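Local coordinates for protein arginine N-methyltransferase SFM1 (Saccharomyces cerevisiae, PDB 5C74), which transfers a methyl group from S-adenosyl-L-methionine to ribosomal protein S3, monomethylating a single arginine side chain, at residues A[3-8]-A[102-107]; A[17-22]-A[138-143]; A[61-66]-A[122-127]; A[81-86]-A[131-136]. All coordinates share one frame; numbering follows the deposited sequence.

Interaction 1 of 4, residues A[3-8]-A[102-107]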
loop_
_atom_site.group_PDB
_atom_site.type_symbol
_atom_site.label_atom_id
_atom_site.label_comp_id
_atom_site.label_asym_id
_atom_site.label_seq_id
_atom_site.Cartn_x
_atom_site.Cartn_y
_atom_site.Cartn_z
ATOM N N TYR A 3 -20.528 -4.561 3.407
ATOM C CA TYR A 3 -19.536 -3.575 3.807
ATOM C C TYR A 3 -18.939 -2.890 2.594
ATOM O O TYR A 3 -18.581 -3.550 1.626
ATOM C CB TYR A 3 -18.447 -4.245 4.626
ATOM C CG TYR A 3 -19.039 -4.825 5.880
ATOM C CD1 TYR A 3 -19.226 -4.031 7.003
ATOM C CD2 TYR A 3 -19.485 -6.143 5.914
ATOM C CE1 TYR A 3 -19.811 -4.548 8.153
ATOM C CE2 TYR A 3 -20.075 -6.668 7.059
ATOM C CZ TYR A 3 -20.226 -5.858 8.171
ATOM O OH TYR A 3 -20.818 -6.362 9.303
ATOM N N ILE A 4 -18.843 -1.570 2.654
ATOM C CA ILE A 4 -18.240 -0.813 1.564
ATOM C C ILE A 4 -17.041 -0.057 2.122
ATOM O O ILE A 4 -17.158 0.656 3.108
ATOM C CB ILE A 4 -19.248 0.180 0.927
ATOM C CG1 ILE A 4 -20.472 -0.575 0.380
ATOM C CG2 ILE A 4 -18.586 1.021 -0.188
ATOM C CD1 ILE A 4 -21.650 0.338 0.025
ATOM N N ILE A 5 -15.878 -0.223 1.503
ATOM C CA ILE A 5 -14.695 0.504 1.954
ATOM C C ILE A 5 -14.221 1.398 0.836
ATOM O O ILE A 5 -13.924 0.917 -0.251
ATOM C CB ILE A 5 -13.538 -0.449 2.360
ATOM C CG1 ILE A 5 -13.958 -1.359 3.517
ATOM C CG2 ILE A 5 -12.296 0.356 2.739
ATOM C CD1 ILE A 5 -12.946 -2.434 3.827
ATOM N N GLU A 6 -14.157 2.695 1.078
ATOM C CA GLU A 6 -13.610 3.583 0.067
ATOM C C GLU A 6 -12.097 3.427 0.089
ATOM O O GLU A 6 -11.460 3.670 1.112
ATOM C CB GLU A 6 -13.999 5.037 0.332
ATOM C CG GLU A 6 -15.503 5.305 0.286
ATOM C CD GLU A 6 -15.813 6.785 0.161
ATOM O OE1 GLU A 6 -15.235 7.580 0.943
ATOM O OE2 GLU A 6 -16.608 7.151 -0.741
ATOM N N HIS A 7 -11.517 3.033 -1.036
ATOM C CA HIS A 7 -10.078 2.823 -1.098
ATOM C C HIS A 7 -9.543 3.890 -2.020
ATOM O O HIS A 7 -9.329 3.634 -3.187
ATOM C CB HIS A 7 -9.735 1.414 -1.605
ATOM C CG HIS A 7 -8.267 1.094 -1.559
ATOM N ND1 HIS A 7 -7.690 0.390 -0.522
ATOM C CD2 HIS A 7 -7.257 1.391 -2.420
ATOM C CE1 HIS A 7 -6.389 0.266 -0.744
ATOM N NE2 HIS A 7 -6.103 0.863 -1.890
ATOM N N MET A 8 -9.365 5.095 -1.488
ATOM C CA MET A 8 -9.096 6.268 -2.313
ATOM C C MET A 8 -7.615 6.614 -2.307
ATOM O O MET A 8 -7.222 7.746 -2.020
ATOM C CB MET A 8 -9.914 7.465 -1.826
ATOM C CG MET A 8 -11.450 7.254 -1.873
ATOM S SD MET A 8 -12.426 8.605 -1.133
ATOM C CE MET A 8 -12.214 9.895 -2.356
ATOM N N PHE A 102 -22.780 -0.875 5.390
ATOM C CA PHE A 102 -21.981 -0.160 6.379
ATOM C C PHE A 102 -20.766 0.361 5.632
ATOM O O PHE A 102 -20.062 -0.412 4.986
ATOM C CB PHE A 102 -21.562 -1.090 7.521
ATOM C CG PHE A 102 -20.916 -0.376 8.678
ATOM C CD1 PHE A 102 -19.548 -0.147 8.695
ATOM C CD2 PHE A 102 -21.676 0.055 9.752
ATOM C CE1 PHE A 102 -18.950 0.499 9.766
ATOM C CE2 PHE A 102 -21.073 0.705 10.831
ATOM C CZ PHE A 102 -19.717 0.925 10.830
ATOM N N VAL A 103 -20.541 1.667 5.701
ATOM C CA VAL A 103 -19.543 2.323 4.852
ATOM C C VAL A 103 -18.355 2.862 5.651
ATOM O O VAL A 103 -18.535 3.519 6.666
ATOM C CB VAL A 103 -20.180 3.484 4.082
ATOM C CG1 VAL A 103 -19.136 4.223 3.261
ATOM C CG2 VAL A 103 -21.320 2.965 3.190
ATOM N N PHE A 104 -17.146 2.557 5.191
ATOM C CA PHE A 104 -15.928 3.157 5.726
ATOM C C PHE A 104 -15.515 4.243 4.771
ATOM O O PHE A 104 -15.120 3.954 3.634
ATOM C CB PHE A 104 -14.807 2.131 5.877
ATOM C CG PHE A 104 -15.080 1.100 6.920
ATOM C CD1 PHE A 104 -15.900 0.014 6.637
ATOM C CD2 PHE A 104 -14.533 1.221 8.188
ATOM C CE1 PHE A 104 -16.166 -0.938 7.601
ATOM C CE2 PHE A 104 -14.788 0.274 9.156
ATOM C CZ PHE A 104 -15.602 -0.806 8.865
ATOM N N GLY A 105 -15.640 5.486 5.215
ATOM C CA GLY A 105 -15.286 6.635 4.404
ATOM C C GLY A 105 -13.798 6.645 4.118
ATOM O O GLY A 105 -12.997 6.118 4.891
ATOM N N GLY A 106 -13.416 7.247 3.000
ATOM C CA GLY A 106 -12.019 7.261 2.614
ATOM C C GLY A 106 -11.227 8.104 3.598
ATOM O O GLY A 106 -11.751 9.069 4.140
ATOM N N ILE A 107 -9.983 7.718 3.842
ATOM C CA ILE A 107 -9.071 8.527 4.649
ATOM C C ILE A 107 -8.095 9.198 3.698
ATOM O O ILE A 107 -7.349 8.533 2.987
ATOM C CB ILE A 107 -8.312 7.689 5.698
ATOM C CG1 ILE A 107 -9.282 7.128 6.740
ATOM C CG2 ILE A 107 -7.233 8.523 6.378
ATOM C CD1 ILE A 107 -9.644 5.680 6.512
HETATM O O HOH W 1 -11.606 3.799 3.884
#

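Interaction 2 of 4, residues A[17-22]-A[138-143]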
loop_
_atom_site.group_PDB
_atom_site.type_symbol
_atom_site.label_atom_id
_atom_site.label_comp_id
_atom_site.label_asym_id
_atom_site.label_seq_id
_atom_site.Cartn_x
_atom_site.Cartn_y
_atom_site.Cartn_z
ATOM N N ILE A 17 -3.446 -5.477 2.527
ATOM C CA ILE A 17 -3.787 -6.740 1.860
ATOM C C ILE A 17 -4.133 -7.812 2.893
ATOM O O ILE A 17 -5.093 -8.570 2.724
ATOM C CB ILE A 17 -2.636 -7.225 0.959
ATOM C CG1 ILE A 17 -2.467 -6.254 -0.223
ATOM C CG2 ILE A 17 -2.906 -8.658 0.459
ATOM C CD1 ILE A 17 -1.177 -6.502 -1.061
ATOM N N LEU A 18 -3.372 -7.865 3.977
ATOM C CA LEU A 18 -3.678 -8.835 5.017
ATOM C C LEU A 18 -5.028 -8.529 5.664
ATOM O O LEU A 18 -5.805 -9.457 5.933
ATOM C CB LEU A 18 -2.576 -8.871 6.079
ATOM C CG LEU A 18 -1.198 -9.302 5.561
ATOM C CD1 LEU A 18 -0.199 -9.329 6.736
ATOM C CD2 LEU A 18 -1.292 -10.674 4.904
ATOM N N GLU A 19 -5.308 -7.246 5.910
ATOM C CA GLU A 19 -6.596 -6.874 6.514
ATOM C C GLU A 19 -7.765 -7.166 5.595
ATOM O O GLU A 19 -8.770 -7.748 6.030
ATOM C CB GLU A 19 -6.605 -5.402 6.921
ATOM C CG GLU A 19 -5.649 -5.152 8.089
ATOM C CD GLU A 19 -5.895 -3.838 8.829
ATOM O OE1 GLU A 19 -6.682 -2.983 8.342
ATOM O OE2 GLU A 19 -5.295 -3.685 9.919
ATOM N N TYR A 20 -7.652 -6.774 4.331
ATOM C CA TYR A 20 -8.724 -7.081 3.373
ATOM C C TYR A 20 -8.935 -8.587 3.218
ATOM O O TYR A 20 -10.073 -9.044 3.092
ATOM C CB TYR A 20 -8.431 -6.462 2.001
ATOM C CG TYR A 20 -8.566 -4.954 1.947
ATOM C CD1 TYR A 20 -9.059 -4.220 3.030
ATOM C CD2 TYR A 20 -8.219 -4.257 0.795
ATOM C CE1 TYR A 20 -9.172 -2.838 2.955
ATOM C CE2 TYR A 20 -8.328 -2.892 0.719
ATOM C CZ TYR A 20 -8.811 -2.185 1.783
ATOM O OH TYR A 20 -8.905 -0.822 1.652
ATOM N N SER A 21 -7.842 -9.356 3.207
ATOM C CA SER A 21 -7.945 -10.804 3.090
ATOM C C SER A 21 -8.722 -11.371 4.265
ATOM O O SER A 21 -9.546 -12.264 4.088
ATOM C CB SER A 21 -6.563 -11.463 3.032
ATOM O OG SER A 21 -5.859 -11.037 1.881
ATOM N N GLN A 22 -8.440 -10.864 5.466
ATOM C CA GLN A 22 -9.126 -11.342 6.663
ATOM C C GLN A 22 -10.614 -11.010 6.586
ATOM O O GLN A 22 -11.472 -11.838 6.925
ATOM C CB GLN A 22 -8.503 -10.729 7.923
ATOM C CG GLN A 22 -9.138 -11.211 9.226
ATOM C CD GLN A 22 -8.533 -12.493 9.737
ATOM O OE1 GLN A 22 -7.883 -13.242 8.993
ATOM N NE2 GLN A 22 -8.725 -12.752 11.031
ATOM N N MET A 138 -10.361 1.594 15.625
ATOM C CA MET A 138 -10.163 0.187 15.310
ATOM C C MET A 138 -9.555 0.046 13.926
ATOM O O MET A 138 -9.797 0.895 13.060
ATOM C CB MET A 138 -11.500 -0.571 15.328
ATOM C CG MET A 138 -12.286 -0.503 16.656
ATOM S SD MET A 138 -13.970 -1.230 16.451
ATOM C CE MET A 138 -14.267 -1.636 18.180
ATOM N N THR A 139 -8.818 -1.040 13.697
ATOM C CA THR A 139 -8.471 -1.412 12.334
ATOM C C THR A 139 -9.755 -1.759 11.588
ATOM O O THR A 139 -10.795 -2.078 12.185
ATOM C CB THR A 139 -7.490 -2.616 12.254
ATOM O OG1 THR A 139 -8.124 -3.800 12.768
ATOM C CG2 THR A 139 -6.191 -2.330 13.056
ATOM N N THR A 140 -9.689 -1.697 10.268
ATOM C CA THR A 140 -10.891 -1.933 9.495
ATOM C C THR A 140 -11.436 -3.345 9.700
ATOM O O THR A 140 -12.649 -3.533 9.838
ATOM C CB THR A 140 -10.630 -1.689 8.023
ATOM O OG1 THR A 140 -10.069 -0.385 7.885
ATOM C CG2 THR A 140 -11.948 -1.759 7.253
ATOM N N ASP A 141 -10.559 -4.342 9.733
ATOM C CA ASP A 141 -11.040 -5.711 9.942
ATOM C C ASP A 141 -11.659 -5.894 11.328
ATOM O O ASP A 141 -12.621 -6.647 11.483
ATOM C CB ASP A 141 -9.924 -6.724 9.736
ATOM C CG ASP A 141 -8.805 -6.552 10.721
ATOM O OD1 ASP A 141 -8.143 -5.495 10.667
ATOM O OD2 ASP A 141 -8.583 -7.473 11.535
ATOM N N THR A 142 -11.126 -5.198 12.327
ATOM C CA THR A 142 -11.706 -5.245 13.678
ATOM C C THR A 142 -13.095 -4.578 13.694
ATOM O O THR A 142 -14.043 -5.084 14.323
ATOM C CB THR A 142 -10.806 -4.552 14.716
ATOM O OG1 THR A 142 -9.586 -5.291 14.867
ATOM C CG2 THR A 142 -11.519 -4.509 16.066
ATOM N N ALA A 143 -13.210 -3.448 12.995
ATOM C CA ALA A 143 -14.472 -2.715 12.935
ATOM C C ALA A 143 -15.544 -3.580 12.289
ATOM O O ALA A 143 -16.695 -3.588 12.733
ATOM C CB ALA A 143 -14.318 -1.406 12.164
HETATM O O HOH W 2 -6.994 -0.485 9.324
HETATM O O HOH W 3 -7.889 -1.669 5.856
#

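Interaction 3 of 4, residues A[61-66]-A[122-127]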
loop_
_atom_site.group_PDB
_atom_site.type_symbol
_atom_site.label_atom_id
_atom_site.label_comp_id
_atom_site.label_asym_id
_atom_site.label_seq_id
_atom_site.Cartn_x
_atom_site.Cartn_y
_atom_site.Cartn_z
ATOM N N ASP A 61 -18.070 5.639 -7.103
ATOM C CA ASP A 61 -18.306 5.752 -5.669
ATOM C C ASP A 61 -19.431 4.808 -5.258
ATOM O O ASP A 61 -19.947 4.039 -6.081
ATOM C CB ASP A 61 -18.601 7.205 -5.249
ATOM C CG ASP A 61 -19.956 7.733 -5.732
ATOM O OD1 ASP A 61 -20.846 6.961 -6.160
ATOM O OD2 ASP A 61 -20.135 8.966 -5.655
ATOM N N LEU A 62 -19.830 4.874 -3.995
ATOM C CA LEU A 62 -20.728 3.856 -3.454
ATOM C C LEU A 62 -22.074 3.842 -4.173
ATOM O O LEU A 62 -22.751 2.812 -4.216
ATOM C CB LEU A 62 -20.922 4.056 -1.940
ATOM C CG LEU A 62 -21.776 5.222 -1.420
ATOM C CD1 LEU A 62 -21.977 5.076 0.083
ATOM C CD2 LEU A 62 -21.192 6.595 -1.731
ATOM N N LYS A 63 -22.454 4.967 -4.766
ATOM C CA LYS A 63 -23.729 5.042 -5.472
ATOM C C LYS A 63 -23.646 4.451 -6.880
ATOM O O LYS A 63 -24.651 4.374 -7.582
ATOM C CB LYS A 63 -24.223 6.488 -5.524
ATOM C CG LYS A 63 -24.910 6.921 -4.223
ATOM C CD LYS A 63 -26.283 6.250 -4.078
ATOM C CE LYS A 63 -27.316 6.943 -4.961
ATOM N NZ LYS A 63 -28.632 6.248 -4.936
ATOM N N GLY A 64 -22.456 4.012 -7.285
ATOM C CA GLY A 64 -22.294 3.340 -8.574
ATOM C C GLY A 64 -22.126 1.831 -8.431
ATOM O O GLY A 64 -22.000 1.095 -9.408
ATOM N N ILE A 65 -22.144 1.361 -7.193
ATOM C CA ILE A 65 -21.909 -0.048 -6.910
ATOM C C ILE A 65 -22.990 -0.961 -7.498
ATOM O O ILE A 65 -22.688 -2.037 -8.032
ATOM C CB ILE A 65 -21.813 -0.266 -5.369
ATOM C CG1 ILE A 65 -20.456 0.221 -4.858
ATOM C CG2 ILE A 65 -22.046 -1.712 -5.002
ATOM C CD1 ILE A 65 -20.338 0.110 -3.319
ATOM N N ASN A 66 -24.245 -0.524 -7.420
ATOM C CA ASN A 66 -25.362 -1.351 -7.873
ATOM C C ASN A 66 -25.296 -1.577 -9.382
ATOM O O ASN A 66 -25.565 -2.667 -9.869
ATOM C CB ASN A 66 -26.701 -0.716 -7.478
ATOM C CG ASN A 66 -27.001 -0.862 -5.981
ATOM O OD1 ASN A 66 -27.289 0.120 -5.289
ATOM N ND2 ASN A 66 -26.910 -2.087 -5.477
ATOM N N THR A 122 -22.933 15.634 1.578
ATOM C CA THR A 122 -23.285 16.726 0.691
ATOM C C THR A 122 -23.642 16.193 -0.707
ATOM O O THR A 122 -24.548 16.714 -1.374
ATOM C CB THR A 122 -22.132 17.754 0.580
ATOM O OG1 THR A 122 -21.872 18.311 1.881
ATOM C CG2 THR A 122 -22.497 18.875 -0.384
ATOM N N ALA A 123 -22.932 15.162 -1.155
ATOM C CA ALA A 123 -23.235 14.572 -2.457
ATOM C C ALA A 123 -24.569 13.829 -2.438
ATOM O O ALA A 123 -25.341 13.904 -3.395
ATOM C CB ALA A 123 -22.122 13.637 -2.893
ATOM N N TYR A 124 -24.835 13.131 -1.337
ATOM C CA TYR A 124 -26.016 12.270 -1.205
ATOM C C TYR A 124 -26.729 12.500 0.129
ATOM O O TYR A 124 -26.680 11.646 1.019
ATOM C CB TYR A 124 -25.603 10.800 -1.343
ATOM C CG TYR A 124 -24.786 10.539 -2.595
ATOM C CD1 TYR A 124 -25.347 10.721 -3.853
ATOM C CD2 TYR A 124 -23.459 10.115 -2.521
ATOM C CE1 TYR A 124 -24.606 10.495 -5.011
ATOM C CE2 TYR A 124 -22.712 9.875 -3.680
ATOM C CZ TYR A 124 -23.292 10.072 -4.916
ATOM O OH TYR A 124 -22.573 9.840 -6.075
ATOM N N PRO A 125 -27.400 13.658 0.266
ATOM C CA PRO A 125 -27.914 14.047 1.584
ATOM C C PRO A 125 -29.022 13.133 2.123
ATOM O O PRO A 125 -29.202 13.090 3.337
ATOM C CB PRO A 125 -28.424 15.479 1.353
ATOM C CG PRO A 125 -28.590 15.615 -0.116
ATOM C CD PRO A 125 -27.553 14.730 -0.731
ATOM N N ASN A 126 -29.722 12.409 1.255
ATOM C CA ASN A 126 -30.754 11.462 1.695
ATOM C C ASN A 126 -30.222 10.076 2.064
ATOM O O ASN A 126 -30.950 9.237 2.600
ATOM C CB ASN A 126 -31.801 11.288 0.599
ATOM C CG ASN A 126 -32.510 12.572 0.266
ATOM O OD1 ASN A 126 -32.784 13.388 1.145
ATOM N ND2 ASN A 126 -32.821 12.762 -1.012
ATOM N N LEU A 127 -28.960 9.820 1.757
ATOM C CA LEU A 127 -28.476 8.434 1.747
ATOM C C LEU A 127 -28.014 7.862 3.096
ATOM O O LEU A 127 -28.394 6.748 3.470
ATOM C CB LEU A 127 -27.325 8.317 0.745
ATOM C CG LEU A 127 -26.694 6.938 0.608
ATOM C CD1 LEU A 127 -27.715 5.940 0.098
ATOM C CD2 LEU A 127 -25.463 7.010 -0.323
#

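Interaction 4 of 4, residues A[81-86]-A[131-136]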
loop_
_atom_site.group_PDB
_atom_site.type_symbol
_atom_site.label_atom_id
_atom_site.label_comp_id
_atom_site.label_asym_id
_atom_site.label_seq_id
_atom_site.Cartn_x
_atom_site.Cartn_y
_atom_site.Cartn_z
ATOM N N CYS A 81 -25.402 2.870 6.489
ATOM C CA CYS A 81 -24.760 3.394 7.682
ATOM C C CYS A 81 -23.346 3.863 7.380
ATOM O O CYS A 81 -22.595 3.191 6.677
ATOM C CB CYS A 81 -24.736 2.327 8.782
ATOM S SG CYS A 81 -23.944 2.910 10.296
ATOM N N LEU A 82 -22.978 5.025 7.901
ATOM C CA LEU A 82 -21.616 5.505 7.724
ATOM C C LEU A 82 -20.894 5.474 9.067
ATOM O O LEU A 82 -21.368 6.061 10.035
ATOM C CB LEU A 82 -21.610 6.921 7.148
ATOM C CG LEU A 82 -20.239 7.596 7.049
ATOM C CD1 LEU A 82 -19.382 6.956 5.927
ATOM C CD2 LEU A 82 -20.420 9.086 6.811
ATOM N N LEU A 83 -19.773 4.762 9.139
ATOM C CA LEU A 83 -18.920 4.846 10.327
ATOM C C LEU A 83 -18.492 6.286 10.496
ATOM O O LEU A 83 -17.914 6.883 9.589
ATOM C CB LEU A 83 -17.682 3.954 10.218
ATOM C CG LEU A 83 -16.737 4.120 11.424
ATOM C CD1 LEU A 83 -17.434 3.646 12.708
ATOM C CD2 LEU A 83 -15.410 3.391 11.222
ATOM N N ASP A 84 -18.780 6.855 11.655
ATOM C CA ASP A 84 -18.546 8.277 11.845
ATOM C C ASP A 84 -17.985 8.502 13.255
ATOM O O ASP A 84 -18.726 8.447 14.228
ATOM C CB ASP A 84 -19.854 9.047 11.627
ATOM C CG ASP A 84 -19.680 10.564 11.647
ATOM O OD1 ASP A 84 -18.572 11.065 11.952
ATOM O OD2 ASP A 84 -20.682 11.264 11.374
ATOM N N PRO A 85 -16.674 8.752 13.362
ATOM C CA PRO A 85 -16.072 8.992 14.685
ATOM C C PRO A 85 -16.568 10.276 15.358
ATOM O O PRO A 85 -16.372 10.435 16.567
ATOM C CB PRO A 85 -14.571 9.080 14.381
ATOM C CG PRO A 85 -14.487 9.425 12.924
ATOM C CD PRO A 85 -15.675 8.765 12.279
ATOM N N ARG A 86 -17.216 11.165 14.606
ATOM C CA ARG A 86 -17.752 12.397 15.190
ATOM C C ARG A 86 -19.194 12.230 15.673
ATOM O O ARG A 86 -19.771 13.143 16.272
ATOM C CB ARG A 86 -17.665 13.544 14.177
ATOM C CG ARG A 86 -16.260 13.813 13.654
ATOM C CD ARG A 86 -15.461 14.734 14.570
ATOM N NE ARG A 86 -15.201 14.122 15.869
ATOM C CZ ARG A 86 -14.234 13.239 16.104
ATOM N NH1 ARG A 86 -13.418 12.868 15.126
ATOM N NH2 ARG A 86 -14.077 12.732 17.321
ATOM N N ARG A 131 -23.149 6.349 12.428
ATOM C CA ARG A 131 -23.030 5.618 13.691
ATOM C C ARG A 131 -21.587 5.561 14.135
ATOM O O ARG A 131 -20.681 5.490 13.309
ATOM C CB ARG A 131 -23.560 4.194 13.572
ATOM C CG ARG A 131 -25.078 4.100 13.490
ATOM C CD ARG A 131 -25.736 4.488 14.797
ATOM N NE ARG A 131 -27.157 4.139 14.785
ATOM C CZ ARG A 131 -28.120 4.983 14.441
ATOM N NH1 ARG A 131 -27.809 6.220 14.065
ATOM N NH2 ARG A 131 -29.391 4.583 14.452
ATOM N N ARG A 132 -21.386 5.565 15.448
ATOM C CA ARG A 132 -20.074 5.338 16.039
ATOM C C ARG A 132 -19.889 3.857 16.368
ATOM O O ARG A 132 -20.865 3.138 16.546
ATOM C CB ARG A 132 -19.926 6.189 17.320
ATOM C CG ARG A 132 -18.506 6.376 17.799
ATOM C CD ARG A 132 -18.470 7.181 19.102
ATOM N NE ARG A 132 -19.082 6.450 20.214
ATOM C CZ ARG A 132 -18.911 6.759 21.497
ATOM N NH1 ARG A 132 -18.139 7.784 21.839
ATOM N NH2 ARG A 132 -19.505 6.039 22.443
ATOM N N LEU A 133 -18.640 3.400 16.449
ATOM C CA LEU A 133 -18.350 2.086 17.024
ATOM C C LEU A 133 -17.433 2.259 18.239
ATOM O O LEU A 133 -16.262 1.875 18.201
ATOM C CB LEU A 133 -17.682 1.154 16.006
ATOM C CG LEU A 133 -18.491 0.564 14.858
ATOM C CD1 LEU A 133 -17.547 -0.246 13.938
ATOM C CD2 LEU A 133 -19.635 -0.318 15.368
ATOM N N GLY A 134 -17.964 2.847 19.305
ATOM C CA GLY A 134 -17.172 3.096 20.501
ATOM C C GLY A 134 -16.233 4.272 20.334
ATOM O O GLY A 134 -16.146 4.861 19.260
ATOM N N ASP A 135 -15.513 4.631 21.390
ATOM C CA ASP A 135 -14.735 5.858 21.313
ATOM C C ASP A 135 -13.255 5.610 21.056
ATOM O O ASP A 135 -12.426 6.498 21.257
ATOM C CB ASP A 135 -14.926 6.684 22.588
ATOM C CG ASP A 135 -14.372 6.010 23.813
ATOM O OD1 ASP A 135 -13.979 4.829 23.747
ATOM O OD2 ASP A 135 -14.352 6.669 24.868
ATOM N N LYS A 136 -12.914 4.417 20.590
ATOM C CA LYS A 136 -11.522 4.160 20.229
ATOM C C LYS A 136 -11.375 3.629 18.813
ATOM O O LYS A 136 -12.133 2.762 18.375
ATOM C CB LYS A 136 -10.885 3.199 21.229
ATOM C CG LYS A 136 -10.648 3.886 22.587
ATOM C CD LYS A 136 -9.651 3.155 23.456
ATOM C CE LYS A 136 -9.222 4.051 24.620
ATOM N NZ LYS A 136 -10.385 4.770 25.207
#

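Interaction 1 of 4, residues A[3-8]-A[102-107]
Ile5 and Phe104 lie side by side on one face of the sheet, with Ile5 CG1 3.9 Å from Phe104 CD1. Tyr3 and Phe102 share this face, Tyr3 CD1 resting 3.8 Å from Phe102 CB. It is CB that makes this contact because Phe102 CG stands anti to the backbone N (chi1 -171°), turning the ring away from strand 3-6. Helix 140-151 packs on this face, touching Phe104 through Ala143 and Ile144. On the other face Ile4 CD1 meets Val103 CG2 at 4.1 Å, both side chains pointing the same way. Between the faces runs a parallel ladder at the middle of the six-stranded sheet of this SPOUT fold: Ile4 N donates to Phe102 O (2.9 Å), Phe104 N to Ile4 O (2.8 Å) and Glu6 N to Phe104 O (3.0 Å). Where strand 102-104 ends, Glu6 takes over with its side chain, OE1 accepting from Gly106 N at 2.8 Å through the anti lone pair. Arg116 forms a salt bridge to the same oxygen, and a water links Glu6 O with Gly105 O. With an alanine in place of Glu6, Gly106 N and Arg116 would probably lose the acceptor they share and the Gly105-Gly106 backbone be held less firmly. Met8 SD sits 4.0 Å from Gly106 CA, where a side chain would clash. A buried carboxylate, probably balanced by Arg116, thus carries the backbone pairing beyond the strand.

Interaction 2 of 4, residues A[17-22]-A[138-143]
Glu19 and Asp141 bury the most surface here and cross at about a right angle, their carboxylate planes 52° apart. Asp141 OD1 comes to 3.3 Å from Glu19 CD and lies 3.5 Å from Glu19 OE2, close but not hydrogen-bonded. Glu19 reaches out from the middle of helix 14-27 with its chain extended beyond CG, which carries the carboxylate to the start of helix 140-151. There OE2 lies 3.4 Å from Thr139 CB, while OE1 faces Thr140 across water. One water donates to Glu19 OE1 at 2.7 Å and accepts from Thr140 N at 3.1 Å; a second donates to Glu19 OE1 and has a weak link to Thr140 OG1. Asp141 CG sits between its backbone N and carbonyl carbon (chi1 63°), folding the carboxylate back toward Thr139, the N-cap residue. Thr139 OG1 donates to Asp141 OD1 at 2.7 Å, coming from above the carboxylate plane. Were Glu19 replaced by alanine, the bridging waters would probably be set adrift and Thr140 N left without its water-borne acceptor. A further acidic neighbour is Glu206 of the second subunit, a tag residue whose OE2 is close to Glu19 OE2. Helix 140-151 also rests on the sheet, Thr140 and Ala143 touching Phe104. Between these segments the meeting is made by two acids, threonine and water, and the closeness of like charges is probably eased by the ordered water, the threonine hydroxyl and the N-terminal end of helix 140-151, with its partial positive charge.

Interaction 3 of 4, residues A[61-66]-A[122-127]
The Asx turn of Asp61, just ahead of helix 65-68, meets Tyr124, the first residue to leave helix 116-123. Asp61 divides its carboxylate between two tasks: OD1 accepts from Lys63 N at 2.9 Å to close the turn, and OD2 accepts from Tyr124 OH at 2.6 Å through its syn lone pair. The acid comes to the edge of the phenol ring, with the carboxylate plane 78° from the ring plane. Lys63, set in place by that turn, lays its aliphatic chain over one face of the ring, CG standing 3.5 Å from the Tyr124 centroid and only 8° off the ring normal, a CH-pi contact. Ala123 CB approaches the opposite face near the rim. Bends at chi2 and chi3 carry Lys63 onward past Leu127, whose CD2 lies 3.9 Å from Lys63 CD. Deeper in, Leu62 CD1 and Leu127 CD2 meet tip to tip at 4.0 Å, and Leu62 also packs on Val103 of the central sheet. The phenol is thus gripped at its hydroxyl and sandwiched between aliphatic groups, which probably limits its rotation and ties the end of one helix to the turn preceding another.

Interaction 4 of 4, residues A[81-86]-A[131-136]
Leu82 and Arg131 open the backbone pairing: Arg131 N donates to Leu82 O at 3.0 Å, nearly straight at 168°. Asp84 N then donates to Arg131 O at 2.9 Å, a more bent bond of 151°. The same carbonyl oxygen also receives a CA-H...O contact from Leu83 CA at 3.5 Å, so Arg131 O is approached by two donors on successive residues. These bonds finish the parallel pairing of strand 80-83 with 128-131, an outermost strand of the six-stranded SPOUT sheet within this chain. Beyond it the chain departs as a loop toward helix 140-151, while Asp84 starts an Asx turn, its OD1 accepting from Arg86 N at 3.0 Å. SPOUT methyltransferases are known for a trefoil knot, and these diverging loops probably belong to that region. Apolar contacts flank the pairing. Cys81 SG rests 3.5 Å from Arg131 CB, touching only the aliphatic base of that side chain. With CG anti to the backbone N (chi1 176°), Leu83 CD1 reaches Leu133 CG at 3.9 Å, the two leucines crossing at about a right angle, and Leu133 packs on Ala143 and Thr147 of helix 140-151. Charged ends find partners beyond the two segments. Arg131 NE forms a salt bridge with Asp95, Arg132 NE one with Asp90, and Asp84 OD2 is hydrogen-bonded to Ser130 OG. Asp90 OD1 also accepts from Gly134 N, holding both the loop backbone and the Arg132 guanidinium.

In the fold
Interaction 1 lies mid-sheet, and the other three contacts touch it. Strand 101-104 continues its pairing into strand 80-83 of interaction 4, probably through a hydrogen bond from Val103 N to Cys81 O at 2.7 Å. Interaction 2, its centre about 12 Å from that of interaction 1, lies on the Ile5-Phe104 face, where Phe104 CE2 meets Ala143 CB at 3.5 Å. Interaction 3 packs against the other face, Leu62 CD1 reaching Val103 CG2 at 3.8 Å; its nearest atoms stay about 13 Å from interaction 2. Leu133 CD1, 3.7 Å from Ala143 O, joins interactions 4 and 2. In SPOUT relatives the cofactor binds among knot loops, here probably near interactions 1, 2 and 4.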